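Local atomic coordinates of Ctr9 protein (Myceliophthora thermophila, PDB entry 6AF0), a protein that probably binds RNA polymerase II complexes as a subunit of the Paf1 complex, this piece being its long helical array of tetratricopeptide repeats. Residues Asn308-Ala317 with Val329-Thr340; Leu829-Lys840 with Val856-Leu867. All blocks are in the same frame, centred on the assembly; numbering follows the deposited sequence.

Interaction 1: Asn308-Ala317 with Val329-Thr340; sequences NLPLTCATFA and VDALAHKAIQYT
Leu332 meets the helix that begins at Pro310 through its CB and one branch, CD1, and it makes a compact example of how two antiparallel helices close on small residues. Its CB rests 3.6 Å from Cys313 O and 3.8 Å from Ala317 CB. CG then turns anti to the carbonyl carbon (chi1 -66°) and carries CD1 across, where it touches the backbone at Ala317 N and lies 3.9 Å from Phe316 CB. Beside it, Ala336 CB meets Cys313 CB at 3.9 Å and Ala317 CB reaches Ala333 CB at 4.2 Å. With methyl groups lining so much of the seam, the axes approach to 7.6 Å at 150°. Toward the start of the helix the Pro310 ring lies against the turn that ends the partner, Pro310 CG being 4.1 Å from Tyr339 CB. Asn308 OD1 and Lys335 NZ come within 2.9 Å at the more exposed margin. The antiparallel helical hairpin is consistent with a tetratricopeptide-like array. Helix 285-305 adds Phe303 against Leu332, helix 263-279 receives Leu311 and Thr315, and helix 343-360 lies against His334 and Ile337.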
# COMPACT_ATOMS: atom_id res chain seq x y z
N ASN A 308 35.42 -1.57 27.97
CA ASN A 308 34.23 -2.18 28.55
C ASN A 308 33.05 -1.25 28.71
O ASN A 308 32.10 -1.60 29.42
CB ASN A 308 34.58 -2.69 29.94
CG ASN A 308 35.78 -3.60 29.93
OD1 ASN A 308 36.43 -3.80 28.89
ND2 ASN A 308 36.07 -4.19 31.09
N LEU A 309 33.14 -0.06 28.09
CA LEU A 309 32.15 1.01 28.26
C LEU A 309 31.04 0.81 27.26
O LEU A 309 31.24 0.98 26.06
CB LEU A 309 32.79 2.39 28.09
CG LEU A 309 31.92 3.60 28.42
CD1 LEU A 309 31.37 3.52 29.83
CD2 LEU A 309 32.72 4.88 28.24
N PRO A 310 29.85 0.43 27.73
CA PRO A 310 28.75 -0.06 26.90
C PRO A 310 28.36 0.83 25.72
O PRO A 310 28.40 0.38 24.57
CB PRO A 310 27.59 -0.18 27.89
CG PRO A 310 28.27 -0.48 29.20
CD PRO A 310 29.54 0.32 29.17
N LEU A 311 28.01 2.07 25.98
CA LEU A 311 27.61 2.99 24.91
C LEU A 311 28.67 3.05 23.82
O LEU A 311 28.37 2.98 22.65
CB LEU A 311 27.37 4.40 25.46
CG LEU A 311 26.61 5.39 24.60
CD1 LEU A 311 25.18 4.91 24.36
CD2 LEU A 311 26.60 6.77 25.28
N THR A 312 29.91 3.20 24.22
CA THR A 312 31.00 3.21 23.26
C THR A 312 30.99 1.93 22.45
O THR A 312 31.04 1.95 21.22
CB THR A 312 32.34 3.35 23.99
OG1 THR A 312 32.24 4.45 24.91
CG2 THR A 312 33.50 3.54 23.00
N CYS A 313 30.91 0.82 23.17
CA CYS A 313 30.92 -0.50 22.56
C CYS A 313 29.83 -0.62 21.49
O CYS A 313 30.09 -0.98 20.35
CB CYS A 313 30.80 -1.58 23.64
SG CYS A 313 32.31 -1.75 24.65
N ALA A 314 28.62 -0.27 21.84
CA ALA A 314 27.52 -0.31 20.89
C ALA A 314 27.77 0.59 19.67
O ALA A 314 27.63 0.16 18.53
CB ALA A 314 26.22 0.05 21.59
N THR A 315 28.16 1.84 19.93
CA THR A 315 28.39 2.83 18.88
C THR A 315 29.46 2.38 17.91
O THR A 315 29.28 2.50 16.70
CB THR A 315 28.76 4.20 19.49
OG1 THR A 315 27.86 4.49 20.56
CG2 THR A 315 28.63 5.32 18.47
N PHE A 316 30.55 1.83 18.43
CA PHE A 316 31.66 1.39 17.58
C PHE A 316 31.32 0.08 16.86
O PHE A 316 31.82 -0.18 15.77
CB PHE A 316 33.00 1.30 18.35
CG PHE A 316 34.19 1.81 17.56
CD1 PHE A 316 34.11 3.01 16.83
CD2 PHE A 316 35.39 1.11 17.52
CE1 PHE A 316 35.19 3.47 16.08
CE2 PHE A 316 36.46 1.57 16.78
CZ PHE A 316 36.36 2.74 16.06
N ALA A 317 30.44 -0.71 17.46
CA ALA A 317 29.90 -1.87 16.80
C ALA A 317 29.07 -1.45 15.58
O ALA A 317 29.15 -2.05 14.52
CB ALA A 317 29.06 -2.66 17.78
N VAL A 329 32.08 -6.55 15.47
CA VAL A 329 30.67 -6.26 15.78
C VAL A 329 30.15 -7.15 16.91
O VAL A 329 29.63 -6.64 17.90
CB VAL A 329 29.74 -6.40 14.55
CG1 VAL A 329 28.31 -6.16 14.95
CG2 VAL A 329 30.10 -5.40 13.45
N ASP A 330 30.30 -8.46 16.77
CA ASP A 330 29.93 -9.41 17.84
C ASP A 330 30.55 -9.09 19.20
O ASP A 330 29.85 -8.96 20.20
CB ASP A 330 30.33 -10.85 17.47
CG ASP A 330 29.24 -11.60 16.75
OD1 ASP A 330 28.21 -11.00 16.37
OD2 ASP A 330 29.41 -12.81 16.55
N ALA A 331 31.87 -8.98 19.23
CA ALA A 331 32.59 -8.81 20.49
C ALA A 331 32.04 -7.59 21.19
O ALA A 331 31.51 -7.70 22.31
CB ALA A 331 34.07 -8.66 20.24
N LEU A 332 32.13 -6.45 20.50
CA LEU A 332 31.66 -5.17 21.02
C LEU A 332 30.21 -5.23 21.50
O LEU A 332 29.93 -5.13 22.70
CB LEU A 332 31.81 -4.07 19.97
CG LEU A 332 33.25 -3.73 19.59
CD1 LEU A 332 33.25 -2.57 18.61
CD2 LEU A 332 34.10 -3.39 20.80
N ALA A 333 29.29 -5.44 20.56
CA ALA A 333 27.87 -5.46 20.86
C ALA A 333 27.59 -6.39 22.00
O ALA A 333 26.78 -6.07 22.86
CB ALA A 333 27.06 -5.87 19.65
N HIS A 334 28.25 -7.55 22.01
CA HIS A 334 28.07 -8.50 23.11
C HIS A 334 28.45 -7.85 24.42
O HIS A 334 27.67 -7.90 25.36
CB HIS A 334 28.87 -9.79 22.93
CG HIS A 334 28.10 -10.89 22.26
ND1 HIS A 334 26.82 -11.24 22.63
CD2 HIS A 334 28.44 -11.73 21.25
CE1 HIS A 334 26.40 -12.24 21.87
NE2 HIS A 334 27.37 -12.55 21.03
N LYS A 335 29.64 -7.25 24.46
CA LYS A 335 30.17 -6.58 25.66
C LYS A 335 29.23 -5.53 26.19
O LYS A 335 29.00 -5.45 27.39
CB LYS A 335 31.51 -5.91 25.38
CG LYS A 335 32.69 -6.68 25.92
CD LYS A 335 32.98 -6.39 27.39
CE LYS A 335 34.41 -6.80 27.71
NZ LYS A 335 34.90 -6.23 28.99
N ALA A 336 28.72 -4.72 25.28
CA ALA A 336 27.73 -3.72 25.60
C ALA A 336 26.55 -4.35 26.33
O ALA A 336 26.24 -3.96 27.44
CB ALA A 336 27.28 -3.00 24.33
N ILE A 337 25.94 -5.36 25.72
CA ILE A 337 24.75 -6.01 26.29
C ILE A 337 25.01 -6.58 27.69
O ILE A 337 24.15 -6.53 28.58
CB ILE A 337 24.26 -7.17 25.37
CG1 ILE A 337 23.82 -6.63 23.99
CG2 ILE A 337 23.10 -7.93 26.00
CD1 ILE A 337 23.61 -7.70 22.95
N GLN A 338 26.21 -7.10 27.90
CA GLN A 338 26.55 -7.72 29.18
C GLN A 338 26.64 -6.70 30.30
O GLN A 338 26.18 -6.99 31.40
CB GLN A 338 27.88 -8.48 29.09
CG GLN A 338 28.03 -9.29 27.82
CD GLN A 338 29.13 -10.32 27.87
OE1 GLN A 338 29.98 -10.31 28.76
NE2 GLN A 338 29.14 -11.23 26.88
N TYR A 339 27.21 -5.52 30.01
CA TYR A 339 27.62 -4.55 31.04
C TYR A 339 26.76 -3.30 31.20
O TYR A 339 27.26 -2.26 31.62
CB TYR A 339 29.07 -4.14 30.77
CG TYR A 339 30.10 -5.17 31.18
CD1 TYR A 339 29.83 -6.13 32.15
CD2 TYR A 339 31.37 -5.16 30.63
CE1 TYR A 339 30.77 -7.06 32.54
CE2 TYR A 339 32.31 -6.08 31.02
CZ TYR A 339 32.01 -7.03 31.97
OH TYR A 339 32.95 -7.95 32.36
N THR A 340 25.47 -3.38 30.93
CA THR A 340 24.64 -2.17 30.84
C THR A 340 23.53 -2.07 31.86
O THR A 340 22.76 -3.00 32.03
CB THR A 340 23.96 -2.06 29.47
OG1 THR A 340 24.89 -2.44 28.45
CG2 THR A 340 23.56 -0.65 29.21

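Interaction 2: Leu829-Lys840 with Val856-Leu867; sequences LDAYKMALDQAK and VAFVQIQIALVL
Tyr832 packs against Val866 and Ile863, while Leu836, one turn further along the same helix, settles among Val856, Val859, Gln860 and Ile863 as a knob in a hole. Tyr832 points toward the facing helix, with CG anti to the carbonyl carbon (chi1 -70°), and its phenol end crosses Val866 at a slant, Tyr832 CZ lying 3.5 Å from Val866 CG2. At the base of the same side chain, Tyr832 CB packs 3.7 Å from Ile863 CG1. Both methyls of Leu836 lean on Gln860 CG from the same side, CD1 at 3.6 Å and CD2 at 3.8 Å, so that the two side chains meet at a slant, whereas Leu836 stands roughly perpendicular to Ile863. Leu829 likewise crosses both Ile863 and Leu867 at about a right angle, Leu829 CD2 meeting Ile863 CG2 at 3.7 Å. At the other end, Ala839 CB lies 3.5 Å from Val856 CG1. The helices run antiparallel at 162°, with axes 9.0 Å apart, joining the predicted tetratricopeptide repeat to the helix that follows it. No hydrogen bond crosses this seam, so its cohesion rests on apolar packing and the fit of branched side chains, with even Gln860 contributing a methylene group.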
# COMPACT_ATOMS: atom_id res chain seq x y z
N LEU A 829 -49.44 19.10 -37.43
CA LEU A 829 -49.15 18.81 -38.83
C LEU A 829 -47.71 18.35 -39.00
O LEU A 829 -47.43 17.28 -39.54
CB LEU A 829 -49.44 20.02 -39.74
CG LEU A 829 -50.72 19.95 -40.58
CD1 LEU A 829 -50.85 21.17 -41.47
CD2 LEU A 829 -50.74 18.69 -41.43
N ASP A 830 -46.78 19.15 -38.49
CA ASP A 830 -45.37 18.89 -38.73
C ASP A 830 -45.01 17.46 -38.38
O ASP A 830 -44.10 16.91 -38.98
CB ASP A 830 -44.50 19.87 -37.96
CG ASP A 830 -44.70 21.30 -38.42
OD1 ASP A 830 -44.74 21.52 -39.66
OD2 ASP A 830 -44.82 22.19 -37.55
N ALA A 831 -45.73 16.86 -37.43
CA ALA A 831 -45.53 15.46 -37.05
C ALA A 831 -46.05 14.48 -38.10
O ALA A 831 -45.50 13.39 -38.27
CB ALA A 831 -46.20 15.18 -35.72
N TYR A 832 -47.14 14.85 -38.77
CA TYR A 832 -47.62 14.08 -39.91
C TYR A 832 -46.67 14.27 -41.08
O TYR A 832 -46.40 13.31 -41.80
CB TYR A 832 -49.01 14.55 -40.33
CG TYR A 832 -50.13 14.21 -39.37
CD1 TYR A 832 -50.78 12.97 -39.44
CD2 TYR A 832 -50.57 15.13 -38.42
CE1 TYR A 832 -51.82 12.67 -38.58
CE2 TYR A 832 -51.61 14.83 -37.55
CZ TYR A 832 -52.23 13.60 -37.63
OH TYR A 832 -53.26 13.30 -36.78
N LYS A 833 -46.19 15.50 -41.27
CA LYS A 833 -45.15 15.82 -42.27
C LYS A 833 -43.97 14.87 -42.12
O LYS A 833 -43.57 14.21 -43.08
CB LYS A 833 -44.70 17.30 -42.15
CG LYS A 833 -43.19 17.54 -42.19
CD LYS A 833 -42.79 19.02 -42.16
CE LYS A 833 -41.36 19.19 -42.69
NZ LYS A 833 -40.67 20.44 -42.24
N MET A 834 -43.44 14.77 -40.90
CA MET A 834 -42.29 13.94 -40.62
C MET A 834 -42.63 12.47 -40.88
O MET A 834 -41.85 11.76 -41.52
CB MET A 834 -41.81 14.14 -39.19
CG MET A 834 -41.21 15.52 -38.93
SD MET A 834 -39.78 15.84 -39.96
CE MET A 834 -39.26 17.44 -39.34
N ALA A 835 -43.80 12.05 -40.42
CA ALA A 835 -44.27 10.67 -40.63
C ALA A 835 -44.34 10.30 -42.11
O ALA A 835 -44.11 9.15 -42.48
CB ALA A 835 -45.63 10.48 -39.99
N LEU A 836 -44.68 11.26 -42.95
CA LEU A 836 -44.75 11.01 -44.38
C LEU A 836 -43.34 10.99 -44.95
O LEU A 836 -42.95 10.05 -45.68
CB LEU A 836 -45.59 12.09 -45.06
CG LEU A 836 -45.73 12.00 -46.57
CD1 LEU A 836 -46.31 10.66 -46.99
CD2 LEU A 836 -46.60 13.14 -47.08
N ASP A 837 -42.56 12.00 -44.59
CA ASP A 837 -41.15 12.06 -44.99
C ASP A 837 -40.48 10.73 -44.72
O ASP A 837 -39.95 10.10 -45.64
CB ASP A 837 -40.42 13.20 -44.26
CG ASP A 837 -40.71 14.54 -44.88
OD1 ASP A 837 -41.43 14.59 -45.91
OD2 ASP A 837 -40.22 15.55 -44.33
N GLN A 838 -40.55 10.28 -43.47
CA GLN A 838 -40.03 8.98 -43.12
C GLN A 838 -40.62 7.88 -43.98
O GLN A 838 -39.91 7.00 -44.44
CB GLN A 838 -40.28 8.65 -41.66
CG GLN A 838 -39.48 9.52 -40.70
CD GLN A 838 -38.00 9.56 -41.03
OE1 GLN A 838 -37.46 8.65 -41.67
NE2 GLN A 838 -37.34 10.62 -40.60
N ALA A 839 -41.92 7.92 -44.22
CA ALA A 839 -42.54 6.85 -44.97
C ALA A 839 -42.02 6.84 -46.39
O ALA A 839 -41.95 5.79 -47.04
CB ALA A 839 -44.05 6.98 -44.97
N LYS A 840 -41.68 8.03 -46.88
CA LYS A 840 -41.10 8.19 -48.21
C LYS A 840 -39.61 7.83 -48.24
O LYS A 840 -39.10 7.39 -49.26
CB LYS A 840 -41.29 9.62 -48.72
CG LYS A 840 -42.58 9.86 -49.50
CD LYS A 840 -42.86 11.35 -49.70
CE LYS A 840 -41.60 12.20 -49.85
NZ LYS A 840 -40.92 11.99 -51.16
N VAL A 856 -46.95 5.36 -47.11
CA VAL A 856 -46.91 6.76 -47.59
C VAL A 856 -48.32 7.15 -47.92
O VAL A 856 -48.75 8.25 -47.62
CB VAL A 856 -46.01 7.05 -48.83
CG1 VAL A 856 -44.53 7.12 -48.45
CG2 VAL A 856 -46.26 6.05 -49.94
N ALA A 857 -49.06 6.22 -48.50
CA ALA A 857 -50.44 6.46 -48.88
C ALA A 857 -51.33 6.77 -47.66
O ALA A 857 -51.93 7.85 -47.59
CB ALA A 857 -50.97 5.25 -49.62
N PHE A 858 -51.39 5.82 -46.71
CA PHE A 858 -52.10 5.98 -45.44
C PHE A 858 -51.79 7.35 -44.82
O PHE A 858 -52.67 8.17 -44.60
CB PHE A 858 -51.70 4.87 -44.47
CG PHE A 858 -52.54 4.80 -43.22
CD1 PHE A 858 -53.72 4.08 -43.19
CD2 PHE A 858 -52.14 5.47 -42.08
CE1 PHE A 858 -54.49 4.02 -42.03
CE2 PHE A 858 -52.91 5.43 -40.92
CZ PHE A 858 -54.09 4.70 -40.90
N VAL A 859 -50.52 7.61 -44.56
CA VAL A 859 -50.17 8.88 -43.96
C VAL A 859 -50.75 10.06 -44.77
O VAL A 859 -51.24 11.02 -44.19
CB VAL A 859 -48.65 9.04 -43.79
CG1 VAL A 859 -48.31 10.43 -43.24
CG2 VAL A 859 -48.10 7.98 -42.84
N GLN A 860 -50.71 9.99 -46.10
CA GLN A 860 -51.19 11.11 -46.92
C GLN A 860 -52.67 11.32 -46.73
O GLN A 860 -53.15 12.45 -46.67
CB GLN A 860 -50.88 10.89 -48.41
CG GLN A 860 -49.42 11.13 -48.76
CD GLN A 860 -49.08 10.70 -50.17
OE1 GLN A 860 -49.59 9.70 -50.69
NE2 GLN A 860 -48.19 11.46 -50.80
N ILE A 861 -53.39 10.21 -46.64
CA ILE A 861 -54.82 10.24 -46.37
C ILE A 861 -55.10 10.82 -44.98
O ILE A 861 -56.05 11.56 -44.79
CB ILE A 861 -55.43 8.84 -46.50
CG1 ILE A 861 -55.21 8.33 -47.92
CG2 ILE A 861 -56.91 8.85 -46.23
CD1 ILE A 861 -55.72 6.92 -48.16
N GLN A 862 -54.25 10.51 -44.01
CA GLN A 862 -54.43 11.07 -42.67
C GLN A 862 -54.21 12.57 -42.65
O GLN A 862 -54.98 13.29 -42.05
CB GLN A 862 -53.54 10.36 -41.65
CG GLN A 862 -53.85 8.88 -41.53
CD GLN A 862 -55.28 8.60 -41.11
OE1 GLN A 862 -55.70 9.05 -40.05
NE2 GLN A 862 -56.03 7.86 -41.93
N ILE A 863 -53.17 13.03 -43.32
CA ILE A 863 -52.88 14.46 -43.40
C ILE A 863 -54.07 15.17 -44.07
O ILE A 863 -54.51 16.23 -43.64
CB ILE A 863 -51.60 14.76 -44.22
CG1 ILE A 863 -50.42 13.96 -43.67
CG2 ILE A 863 -51.27 16.25 -44.18
CD1 ILE A 863 -49.05 14.39 -44.14
N ALA A 864 -54.58 14.56 -45.12
CA ALA A 864 -55.78 15.04 -45.77
C ALA A 864 -56.95 15.18 -44.78
O ALA A 864 -57.65 16.19 -44.74
CB ALA A 864 -56.16 14.08 -46.87
N LEU A 865 -57.14 14.15 -43.97
CA LEU A 865 -58.21 14.13 -42.99
C LEU A 865 -58.05 15.22 -41.94
O LEU A 865 -58.95 15.98 -41.68
CB LEU A 865 -58.23 12.76 -42.33
CG LEU A 865 -59.59 12.16 -42.08
CD1 LEU A 865 -60.35 11.99 -43.40
CD2 LEU A 865 -59.37 10.84 -41.38
N VAL A 866 -56.89 15.29 -41.31
CA VAL A 866 -56.70 16.20 -40.20
C VAL A 866 -56.82 17.59 -40.72
O VAL A 866 -57.46 18.42 -40.10
CB VAL A 866 -55.33 16.02 -39.50
CG1 VAL A 866 -54.86 17.29 -38.82
CG2 VAL A 866 -55.39 14.88 -38.48
N LEU A 867 -56.18 17.85 -41.85
CA LEU A 867 -56.31 19.15 -42.50
C LEU A 867 -57.75 19.50 -42.85
O LEU A 867 -58.15 20.64 -42.72
CB LEU A 867 -55.44 19.28 -43.75
CG LEU A 867 -54.16 20.08 -43.53
CD1 LEU A 867 -53.22 19.92 -44.71
CD2 LEU A 867 -54.45 21.55 -43.28

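In the fold
Followed from the N terminus, the chain first closes interaction 1, in which helices 310-322 and 326-338 fold back on each other across a short connection. Many further helices intervene before interaction 2 repeats the manoeuvre with helices 829-845 and 850-869, near the C-terminal end of the modelled chain. The two contacts neither nest nor cross: the first is complete before the second opens. Their centres lie 104 Å apart on opposite sides of the chain's centre, with nearest atoms about 87 Å apart. With 11 and 15 residues between the paired segments, each contact closes a short loop between consecutive helices, illustrating how an elongated helical-repeat protein is built from successive antiparallel pairs.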